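Local coordinates for putative peptidyl-arginine deiminase (Chlorobium tepidum, PDB 1XKN), which probably acts as a deiminase that hydrolyses the guanidino group of agmatine or of peptidyl-arginine, at residues 119-124 with 152-157; 168-173 with 202-207; 175-180 with 213-218; 278-283 with 330-335. All coordinates share one frame; numbering follows the deposited sequence.

Contact 1. Residues 119-124 with 152-157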
# COMPACT_ATOMS: atom_id res chain seq x y z
N GLU A 119 -14.53 -4.90 -1.31
CA GLU A 119 -14.52 -6.26 -0.78
C GLU A 119 -13.11 -6.82 -0.81
O GLU A 119 -12.28 -6.40 -1.62
CB GLU A 119 -15.45 -7.15 -1.59
CG GLU A 119 -16.92 -6.83 -1.39
CD GLU A 119 -17.33 -6.98 0.06
OE1 GLU A 119 -17.33 -8.13 0.57
OE2 GLU A 119 -17.66 -5.96 0.70
N TYR A 120 -12.84 -7.76 0.08
CA TYR A 120 -11.54 -8.40 0.17
C TYR A 120 -11.78 -9.91 0.14
O TYR A 120 -12.71 -10.40 0.79
CB TYR A 120 -10.84 -8.02 1.48
CG TYR A 120 -9.47 -8.64 1.67
CD1 TYR A 120 -8.39 -8.24 0.88
CD2 TYR A 120 -9.24 -9.59 2.67
CE1 TYR A 120 -7.12 -8.78 1.07
CE2 TYR A 120 -7.97 -10.14 2.86
CZ TYR A 120 -6.91 -9.72 2.06
OH TYR A 120 -5.65 -10.25 2.25
N ASN A 121 -10.96 -10.64 -0.61
CA ASN A 121 -11.10 -12.09 -0.66
C ASN A 121 -9.77 -12.84 -0.63
O ASN A 121 -9.62 -13.88 -1.27
CB ASN A 121 -11.94 -12.52 -1.88
CG ASN A 121 -11.24 -12.33 -3.22
OD1 ASN A 121 -11.77 -12.71 -4.27
ND2 ASN A 121 -10.05 -11.76 -3.20
N ALA A 122 -8.82 -12.31 0.13
CA ALA A 122 -7.50 -12.93 0.28
C ALA A 122 -6.80 -13.21 -1.05
O ALA A 122 -6.44 -14.35 -1.34
CB ALA A 122 -7.62 -14.21 1.10
N TRP A 123 -6.63 -12.16 -1.84
CA TRP A 123 -5.98 -12.24 -3.14
C TRP A 123 -6.53 -13.35 -4.04
O TRP A 123 -5.77 -14.15 -4.58
CB TRP A 123 -4.46 -12.43 -2.97
CG TRP A 123 -3.79 -11.41 -2.07
CD1 TRP A 123 -4.19 -10.13 -1.83
CD2 TRP A 123 -2.57 -11.60 -1.32
NE1 TRP A 123 -3.30 -9.50 -0.99
CE2 TRP A 123 -2.30 -10.38 -0.66
CE3 TRP A 123 -1.69 -12.67 -1.15
CZ2 TRP A 123 -1.18 -10.21 0.16
CZ3 TRP A 123 -0.57 -12.50 -0.33
CH2 TRP A 123 -0.33 -11.27 0.31
N GLY A 124 -7.85 -13.40 -4.19
CA GLY A 124 -8.45 -14.42 -5.04
C GLY A 124 -8.74 -15.73 -4.35
O GLY A 124 -8.75 -16.79 -4.99
N GLY A 152 -19.15 -3.24 -2.96
CA GLY A 152 -19.55 -4.59 -3.31
C GLY A 152 -18.60 -5.24 -4.30
O GLY A 152 -18.84 -6.36 -4.76
N MSE A 153 -17.53 -4.53 -4.64
CA MSE A 153 -16.53 -5.03 -5.59
C MSE A 153 -15.22 -5.33 -4.88
O MSE A 153 -14.80 -4.58 -3.99
CB MSE A 153 -16.29 -3.99 -6.69
CG MSE A 153 -15.28 -4.40 -7.75
SE MSE A 153 -14.93 -3.02 -9.08
CE MSE A 153 -13.13 -2.55 -8.53
N VAL A 154 -14.57 -6.42 -5.26
CA VAL A 154 -13.29 -6.79 -4.66
C VAL A 154 -12.19 -5.89 -5.21
O VAL A 154 -12.05 -5.72 -6.42
CB VAL A 154 -12.92 -8.26 -4.98
CG1 VAL A 154 -11.51 -8.58 -4.48
CG2 VAL A 154 -13.93 -9.20 -4.32
N LEU A 155 -11.42 -5.29 -4.30
CA LEU A 155 -10.33 -4.41 -4.68
C LEU A 155 -9.35 -4.28 -3.52
O LEU A 155 -9.76 -4.02 -2.39
CB LEU A 155 -10.84 -3.02 -5.07
CG LEU A 155 -9.76 -2.06 -5.58
CD1 LEU A 155 -9.29 -2.54 -6.95
CD2 LEU A 155 -10.31 -0.64 -5.68
N GLU A 156 -8.07 -4.46 -3.81
CA GLU A 156 -7.03 -4.32 -2.80
C GLU A 156 -6.34 -2.99 -3.05
O GLU A 156 -6.10 -2.61 -4.19
CB GLU A 156 -6.00 -5.45 -2.91
CG GLU A 156 -6.55 -6.84 -2.65
CD GLU A 156 -6.69 -7.65 -3.92
OE1 GLU A 156 -7.69 -8.39 -4.04
OE2 GLU A 156 -5.79 -7.56 -4.79
N GLY A 157 -6.00 -2.29 -1.97
CA GLY A 157 -5.32 -1.02 -2.11
C GLY A 157 -3.98 -1.15 -2.82
O GLY A 157 -3.53 -0.22 -3.49
O HOH W 1 -18.04 -3.50 -0.36
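E119 and V154 pair as a single parallel beta bridge where strands 110-119 and 148-152 run out. E119 N donates to M153 O at 2.7 Å, while E119 O receives L155 N at 3.0 Å, so both backbone polar atoms of E119 are used and V154 lies between the two bonds. In the side chain of E119, CB packs on V154 CG2 at 3.7 Å. A bend at chi2 (-60°) then folds the chain back, and CG settles at 3.7 Å from G152 C. At the tip the two oxygens part company: OE2 accepts from a water that in turn accepts from G152 N, and OE1 is bonded to N134, a residue of the nearby sodium site. Farther along, E156 runs past two aromatic edges, its CG 4.2 Å from Y120 CD1 and its CD 4.1 Å from W123 CD1, the carboxylate steeply turned to the indole at 72°. Its oxygens are taken by R180 and H217. Around the bridge, M153 and L155 turn to helix 186-197 and to W118 of strand 110-119, whereas Y120 and E156 lie against D97 of helix 95-98.

Contact 2. Residues 168-173 with 202-207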
# COMPACT_ATOMS: atom_id res chain seq x y z
N LEU A 168 -5.09 6.84 -12.34
CA LEU A 168 -5.02 5.66 -11.49
C LEU A 168 -4.26 4.60 -12.28
O LEU A 168 -4.64 4.25 -13.40
CB LEU A 168 -6.42 5.15 -11.11
CG LEU A 168 -6.47 3.91 -10.22
CD1 LEU A 168 -7.73 3.91 -9.37
CD2 LEU A 168 -6.39 2.64 -11.07
N LEU A 169 -3.18 4.12 -11.68
CA LEU A 169 -2.32 3.10 -12.28
C LEU A 169 -2.67 1.74 -11.68
O LEU A 169 -2.82 1.61 -10.47
CB LEU A 169 -0.86 3.44 -11.98
CG LEU A 169 0.23 2.58 -12.63
CD1 LEU A 169 0.21 2.81 -14.14
CD2 LEU A 169 1.60 2.95 -12.06
N THR A 170 -2.79 0.73 -12.53
CA THR A 170 -3.11 -0.62 -12.06
C THR A 170 -2.54 -1.65 -13.03
O THR A 170 -1.77 -1.30 -13.93
CB THR A 170 -4.65 -0.80 -11.94
OG1 THR A 170 -4.93 -2.04 -11.27
CG2 THR A 170 -5.30 -0.82 -13.31
N THR A 171 -2.88 -2.92 -12.85
CA THR A 171 -2.38 -3.96 -13.75
C THR A 171 -3.51 -4.84 -14.24
O THR A 171 -4.48 -5.11 -13.52
CB THR A 171 -1.34 -4.88 -13.08
OG1 THR A 171 -1.96 -5.64 -12.04
CG2 THR A 171 -0.19 -4.07 -12.51
N THR A 172 -3.39 -5.29 -15.48
CA THR A 172 -4.38 -6.16 -16.07
C THR A 172 -4.29 -7.51 -15.36
O THR A 172 -5.31 -8.15 -15.10
CB THR A 172 -4.11 -6.35 -17.58
OG1 THR A 172 -4.32 -5.10 -18.25
CG2 THR A 172 -5.03 -7.40 -18.17
N ALA A 173 -3.07 -7.92 -15.03
CA ALA A 173 -2.85 -9.18 -14.36
C ALA A 173 -3.69 -9.33 -13.09
O ALA A 173 -4.19 -10.42 -12.81
CB ALA A 173 -1.37 -9.34 -14.01
N VAL A 202 -7.79 5.53 -16.30
CA VAL A 202 -7.17 4.35 -15.75
C VAL A 202 -6.05 3.89 -16.68
O VAL A 202 -6.27 3.68 -17.88
CB VAL A 202 -8.18 3.19 -15.58
CG1 VAL A 202 -7.49 1.98 -14.99
CG2 VAL A 202 -9.33 3.64 -14.70
N LEU A 203 -4.86 3.76 -16.12
CA LEU A 203 -3.69 3.34 -16.89
C LEU A 203 -3.42 1.87 -16.57
O LEU A 203 -3.00 1.53 -15.46
CB LEU A 203 -2.48 4.19 -16.50
CG LEU A 203 -2.61 5.70 -16.67
CD1 LEU A 203 -1.41 6.39 -16.04
CD2 LEU A 203 -2.70 6.05 -18.15
N TRP A 204 -3.66 1.01 -17.55
CA TRP A 204 -3.46 -0.42 -17.35
C TRP A 204 -2.11 -0.98 -17.74
O TRP A 204 -1.78 -1.07 -18.93
CB TRP A 204 -4.53 -1.21 -18.11
CG TRP A 204 -5.93 -0.98 -17.66
CD1 TRP A 204 -6.76 0.04 -18.04
CD2 TRP A 204 -6.68 -1.79 -16.75
NE1 TRP A 204 -7.99 -0.10 -17.43
CE2 TRP A 204 -7.96 -1.22 -16.63
CE3 TRP A 204 -6.39 -2.96 -16.03
CZ2 TRP A 204 -8.96 -1.77 -15.82
CZ3 TRP A 204 -7.38 -3.51 -15.22
CH2 TRP A 204 -8.65 -2.91 -15.12
N LEU A 205 -1.32 -1.37 -16.75
CA LEU A 205 -0.02 -1.98 -17.01
C LEU A 205 -0.28 -3.47 -17.21
O LEU A 205 -1.42 -3.92 -17.10
CB LEU A 205 0.94 -1.76 -15.83
CG LEU A 205 1.33 -0.30 -15.58
CD1 LEU A 205 2.26 -0.23 -14.37
CD2 LEU A 205 2.02 0.26 -16.81
N GLY A 206 0.77 -4.24 -17.48
CA GLY A 206 0.58 -5.66 -17.73
C GLY A 206 0.76 -6.64 -16.59
O GLY A 206 -0.04 -6.69 -15.65
N ASP A 207 1.80 -7.46 -16.69
CA ASP A 207 2.10 -8.47 -15.69
C ASP A 207 2.93 -7.91 -14.54
O ASP A 207 3.53 -6.84 -14.66
CB ASP A 207 2.86 -9.64 -16.33
CG ASP A 207 1.99 -10.44 -17.28
OD1 ASP A 207 2.56 -11.19 -18.11
OD2 ASP A 207 0.75 -10.35 -17.19
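L168 O accepts L203 N at 2.8 Å and opens a ladder of parallel-strand hydrogen bonds between 168-171 and 202-205. T170 serves as the next rung with both backbone atoms: its N donates to L203 O at 3.0 Å, and its O accepts L205 N at 2.9 Å. The ladder continues past the strand end, since T172 N, already in the first turn of a helix, reaches L205 O at 2.9 Å, and A173 N makes a weak bond to G206 O at 3.3 Å. The pair illustrates the beta-alpha-beta crossover: the chain leaves strand 167-171 through the short helix 172-175, passes along helix 186-197 and returns as strand 201-205, parallel to where it began. T171 sits at the N-cap of that short helix. With OG1 held between the backbone N and carbonyl carbon (chi1 66°), its hydroxyl accepts from C174 N and is also bonded to G216 O. On the face of T170 and W204 the hydroxyl and methyl divide the work: T170 OG1 is bonded to A159 O, while T170 CG2 lies over the indole, 3.9 Å from the centroid of the W204 six-membered ring, a CH-pi contact. W204 NE1 is satisfied by E190. On the other face the leucines pack, L169 CD1 on L205 CG at 3.6 Å. Beyond the strand, G206 N is bonded to N249 OD1 from helix 243-253.

Contact 3. Residues 175-180 with 213-218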
# COMPACT_ATOMS: atom_id res chain seq x y z
N LEU A 175 -6.37 -6.73 -11.66
CA LEU A 175 -7.75 -6.29 -11.79
C LEU A 175 -8.59 -7.00 -12.84
O LEU A 175 -9.81 -6.87 -12.84
CB LEU A 175 -7.81 -4.77 -12.00
CG LEU A 175 -8.14 -3.98 -10.72
CD1 LEU A 175 -7.07 -4.23 -9.67
CD2 LEU A 175 -8.26 -2.50 -11.03
N LEU A 176 -7.97 -7.74 -13.75
CA LEU A 176 -8.75 -8.46 -14.73
C LEU A 176 -8.68 -9.97 -14.49
O LEU A 176 -9.18 -10.75 -15.29
CB LEU A 176 -8.31 -8.13 -16.17
CG LEU A 176 -8.67 -6.71 -16.64
CD1 LEU A 176 -8.40 -6.58 -18.13
CD2 LEU A 176 -10.14 -6.42 -16.36
N ASN A 177 -8.08 -10.37 -13.37
CA ASN A 177 -8.01 -11.79 -13.06
C ASN A 177 -9.40 -12.24 -12.63
O ASN A 177 -10.03 -11.63 -11.77
CB ASN A 177 -7.01 -12.07 -11.92
CG ASN A 177 -6.76 -13.56 -11.72
OD1 ASN A 177 -7.69 -14.35 -11.64
ND2 ASN A 177 -5.49 -13.94 -11.65
N PRO A 178 -9.92 -13.31 -13.25
CA PRO A 178 -11.26 -13.82 -12.92
C PRO A 178 -11.47 -14.17 -11.44
O PRO A 178 -12.61 -14.26 -10.99
CB PRO A 178 -11.40 -15.04 -13.82
CG PRO A 178 -10.62 -14.64 -15.03
CD PRO A 178 -9.38 -14.01 -14.43
N ASN A 179 -10.38 -14.36 -10.70
CA ASN A 179 -10.52 -14.72 -9.29
C ASN A 179 -10.89 -13.55 -8.38
O ASN A 179 -11.12 -13.74 -7.18
CB ASN A 179 -9.25 -15.41 -8.75
CG ASN A 179 -8.04 -14.49 -8.68
OD1 ASN A 179 -8.16 -13.27 -8.64
ND2 ASN A 179 -6.85 -15.09 -8.64
N ARG A 180 -10.97 -12.34 -8.93
CA ARG A 180 -11.33 -11.20 -8.11
C ARG A 180 -12.82 -10.87 -8.22
O ARG A 180 -13.56 -10.99 -7.25
CB ARG A 180 -10.48 -9.98 -8.48
CG ARG A 180 -8.99 -10.11 -8.14
CD ARG A 180 -8.77 -10.57 -6.70
NE ARG A 180 -7.47 -10.15 -6.16
CZ ARG A 180 -6.30 -10.67 -6.50
NH1 ARG A 180 -5.19 -10.20 -5.94
NH2 ARG A 180 -6.23 -11.67 -7.37
N ASP A 213 2.11 -13.54 -5.02
CA ASP A 213 0.85 -14.26 -4.80
C ASP A 213 -0.39 -13.38 -4.95
O ASP A 213 -1.51 -13.85 -4.76
CB ASP A 213 0.84 -14.89 -3.40
CG ASP A 213 0.99 -16.40 -3.43
OD1 ASP A 213 0.88 -17.02 -2.36
OD2 ASP A 213 1.23 -16.96 -4.52
N THR A 214 -0.19 -12.10 -5.28
CA THR A 214 -1.31 -11.18 -5.45
C THR A 214 -1.78 -11.12 -6.89
O THR A 214 -2.71 -10.38 -7.22
CB THR A 214 -0.95 -9.75 -5.00
OG1 THR A 214 0.04 -9.20 -5.89
CG2 THR A 214 -0.40 -9.75 -3.58
N ASP A 215 -1.13 -11.90 -7.76
CA ASP A 215 -1.47 -11.94 -9.18
C ASP A 215 -1.13 -10.63 -9.89
O ASP A 215 -1.88 -10.15 -10.74
CB ASP A 215 -2.94 -12.27 -9.38
CG ASP A 215 -3.31 -13.62 -8.81
OD1 ASP A 215 -2.69 -14.63 -9.22
OD2 ASP A 215 -4.22 -13.67 -7.96
N GLY A 216 0.01 -10.04 -9.52
CA GLY A 216 0.47 -8.83 -10.17
C GLY A 216 0.17 -7.47 -9.57
O GLY A 216 -0.08 -6.52 -10.32
N HIS A 217 0.21 -7.33 -8.25
CA HIS A 217 -0.05 -6.02 -7.66
C HIS A 217 0.88 -4.96 -8.22
O HIS A 217 2.09 -5.16 -8.32
CB HIS A 217 0.12 -6.05 -6.14
CG HIS A 217 -1.15 -6.32 -5.40
ND1 HIS A 217 -1.23 -6.29 -4.03
CD2 HIS A 217 -2.39 -6.63 -5.85
CE1 HIS A 217 -2.47 -6.56 -3.66
NE2 HIS A 217 -3.19 -6.77 -4.74
N VAL A 218 0.31 -3.81 -8.57
CA VAL A 218 1.08 -2.72 -9.12
C VAL A 218 2.08 -2.19 -8.10
O VAL A 218 3.17 -1.76 -8.46
CB VAL A 218 0.15 -1.57 -9.60
CG1 VAL A 218 -0.47 -0.85 -8.41
CG2 VAL A 218 0.93 -0.61 -10.48
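R180 and D215 meet in a salt bridge, NH2 to OD2 at 2.9 Å, in which the carboxylate offers its anti lone pair and OD2 lies close to the guanidinium plane, at its edge. The arginine gets there by a bent chain: a turn at chi2 (-50°) followed by a nearly extended chi3 swings the guanidinium across to the other loop. NH1 then donates to T214 O at 2.8 Å, approaching from above the carbonyl plane, and NH2 spends its second proton on N179 OD1, also at 2.8 Å. With NE bound to E156, every nitrogen of the group is engaged, and its rotation is fixed. N179 spans the gap from the other end of its amide. Its CG occupies the position between backbone N and carbonyl carbon (chi1 68°), which lets ND2 descend on D215 OD2 at 3.1 Å from above the carboxylate plane. N177 adopts a different shape, trans about chi1 (-171°); its OD1 closes an Asx turn onto N179 N at 2.8 Å, and its ND2 faces D215 CG at 3.6 Å. D215 OD2 thus gathers N179 and R180, and K126 adds a second salt bridge, a set of donors that would be expected to stabilise the carboxylate. In the partner loop T214 OG1, also bonded to D212, accepts H217 N in an ST motif. The arrangement ties the loop after helix 172-175 to the loop joining strands 201-205 and 222-226; L175 packs on helix 186-197, and V218 on strands 167-171 and 201-205.

Contact 4. Residues 278-283 with 330-335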
# COMPACT_ATOMS: atom_id res chain seq x y z
N ASP A 278 13.24 -21.38 1.34
CA ASP A 278 12.62 -22.68 1.12
C ASP A 278 12.64 -23.03 -0.37
O ASP A 278 11.78 -23.75 -0.87
CB ASP A 278 11.17 -22.70 1.65
CG ASP A 278 11.09 -22.95 3.14
OD1 ASP A 278 12.14 -23.22 3.76
OD2 ASP A 278 9.97 -22.87 3.70
N GLY A 279 13.64 -22.49 -1.07
CA GLY A 279 13.79 -22.75 -2.49
C GLY A 279 12.76 -22.05 -3.36
O GLY A 279 12.60 -22.40 -4.53
N GLU A 280 12.07 -21.06 -2.80
CA GLU A 280 11.05 -20.33 -3.54
C GLU A 280 11.43 -18.86 -3.73
O GLU A 280 11.93 -18.21 -2.81
CB GLU A 280 9.71 -20.41 -2.82
CG GLU A 280 9.31 -21.81 -2.37
CD GLU A 280 7.93 -21.87 -1.74
OE1 GLU A 280 7.48 -20.85 -1.19
OE2 GLU A 280 7.30 -22.95 -1.79
N ARG A 281 11.18 -18.35 -4.93
CA ARG A 281 11.46 -16.95 -5.24
C ARG A 281 10.44 -16.09 -4.50
O ARG A 281 9.24 -16.37 -4.54
CB ARG A 281 11.35 -16.73 -6.76
CG ARG A 281 11.70 -15.33 -7.25
CD ARG A 281 13.17 -15.01 -7.01
NE ARG A 281 13.58 -13.73 -7.58
CZ ARG A 281 13.89 -13.52 -8.85
NH1 ARG A 281 13.84 -14.52 -9.73
NH2 ARG A 281 14.28 -12.32 -9.26
N LEU A 282 10.92 -15.06 -3.82
CA LEU A 282 10.06 -14.15 -3.07
C LEU A 282 9.91 -12.84 -3.85
O LEU A 282 10.84 -12.42 -4.54
CB LEU A 282 10.65 -13.88 -1.68
CG LEU A 282 11.00 -15.14 -0.88
CD1 LEU A 282 11.42 -14.75 0.54
CD2 LEU A 282 9.80 -16.08 -0.83
N PRO A 283 8.74 -12.19 -3.76
CA PRO A 283 8.46 -10.93 -4.46
C PRO A 283 9.07 -9.67 -3.88
O PRO A 283 8.38 -8.67 -3.65
CB PRO A 283 6.93 -10.89 -4.46
CG PRO A 283 6.60 -11.47 -3.12
CD PRO A 283 7.56 -12.64 -2.99
N LEU A 330 10.40 -10.22 6.54
CA LEU A 330 9.02 -9.82 6.30
C LEU A 330 8.52 -10.34 4.96
O LEU A 330 7.40 -10.82 4.85
CB LEU A 330 8.89 -8.30 6.35
CG LEU A 330 7.47 -7.76 6.13
CD1 LEU A 330 6.54 -8.28 7.22
CD2 LEU A 330 7.49 -6.23 6.13
N ILE A 331 9.37 -10.24 3.93
CA ILE A 331 9.01 -10.65 2.58
C ILE A 331 8.59 -12.11 2.42
O ILE A 331 8.01 -12.49 1.40
CB ILE A 331 10.16 -10.30 1.58
CG1 ILE A 331 9.63 -10.31 0.15
CG2 ILE A 331 11.30 -11.29 1.72
CD1 ILE A 331 8.49 -9.33 -0.09
N TRP A 332 8.88 -12.94 3.42
CA TRP A 332 8.48 -14.35 3.38
C TRP A 332 6.95 -14.38 3.44
O TRP A 332 6.33 -15.38 3.09
CB TRP A 332 9.10 -15.10 4.57
CG TRP A 332 8.72 -16.56 4.69
CD1 TRP A 332 8.40 -17.22 5.84
CD2 TRP A 332 8.66 -17.54 3.64
NE1 TRP A 332 8.14 -18.55 5.58
CE2 TRP A 332 8.29 -18.77 4.23
CE3 TRP A 332 8.88 -17.50 2.26
CZ2 TRP A 332 8.13 -19.95 3.49
CZ3 TRP A 332 8.72 -18.67 1.52
CH2 TRP A 332 8.35 -19.88 2.14
N GLY A 333 6.37 -13.27 3.89
CA GLY A 333 4.92 -13.16 3.97
C GLY A 333 4.34 -12.80 2.61
O GLY A 333 3.13 -12.74 2.43
N LEU A 334 5.25 -12.55 1.66
CA LEU A 334 4.92 -12.21 0.28
C LEU A 334 4.45 -10.77 0.06
O LEU A 334 3.78 -10.45 -0.93
CB LEU A 334 3.89 -13.21 -0.28
CG LEU A 334 4.24 -14.68 -0.03
CD1 LEU A 334 3.14 -15.56 -0.61
CD2 LEU A 334 5.59 -15.03 -0.65
N GLY A 335 4.81 -9.91 1.00
CA GLY A 335 4.47 -8.50 0.94
C GLY A 335 5.45 -7.75 1.83
O GLY A 335 6.07 -8.37 2.70
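L282 drives its two methyls into the corner between I331 and W332, where the foot of a beta hairpin meets a 3-10 turn. The hairpin pairs strands 276-277 and 280-281 through D278 and G279, whose backbone angles fit a type I' turn; the 3-10 turn spans 330-333 and is held by its own backbone bonds. The tight part is made mostly of hydrocarbon, with two backbone carbonyls at its margin. L282 CD2 abuts the indole rim in the plane of the ring, 3.5 Å from W332 CE3, while CD1 touches I331 CG2 at 3.7 Å. P283 continues this side: its CD lies 3.9 Å from L334 CD2, its CG 3.7 Å from L334 O, and its O 3.6 Å from I331 CD1. The two segments are joined by van der Waals contact, without a hydrogen bond between them. W332 spans both regions because its CG stands trans to the backbone N (chi1 177°), carrying the indole away from its own turn and along the hairpin; NE1 is bonded to P30 O, Y277 meets the ring edge-to-face and K32 adds a cation-pi contact. Toward the hairpin tip the packing changes character: D278 and E280, both exposed, border the six-membered ring with carboxylate oxygens in place of methyls. The E280 chain is extended beyond CG and sets OE1 at the ring edge, 3.6 Å from W332 CH2. D278 stands nearly perpendicular, carboxylate and indole planes 88° apart, with its OD2 3.5 Å from W332 CZ2.

All four contacts are partly buried; contact 3 has no fully exposed touching residue, whereas contact 4 has two. Contacts 1 and 2 each join neighbouring parallel strands of their own sheet, contact 1 by one bridge at the strand ends and contact 2 by four. Contact 3 has no regular strand or helix and relies on a salt bridge and polar hydrogen bonds. It connects the others: R180 and H217 share the carboxylate of E156 in contact 1, and G216 O binds T171 in contact 2, with which its segments alternate along the chain. Contact 4 is mainly apolar, edged by exposed carboxylates, and touches contact 3 where L334 packs on D213.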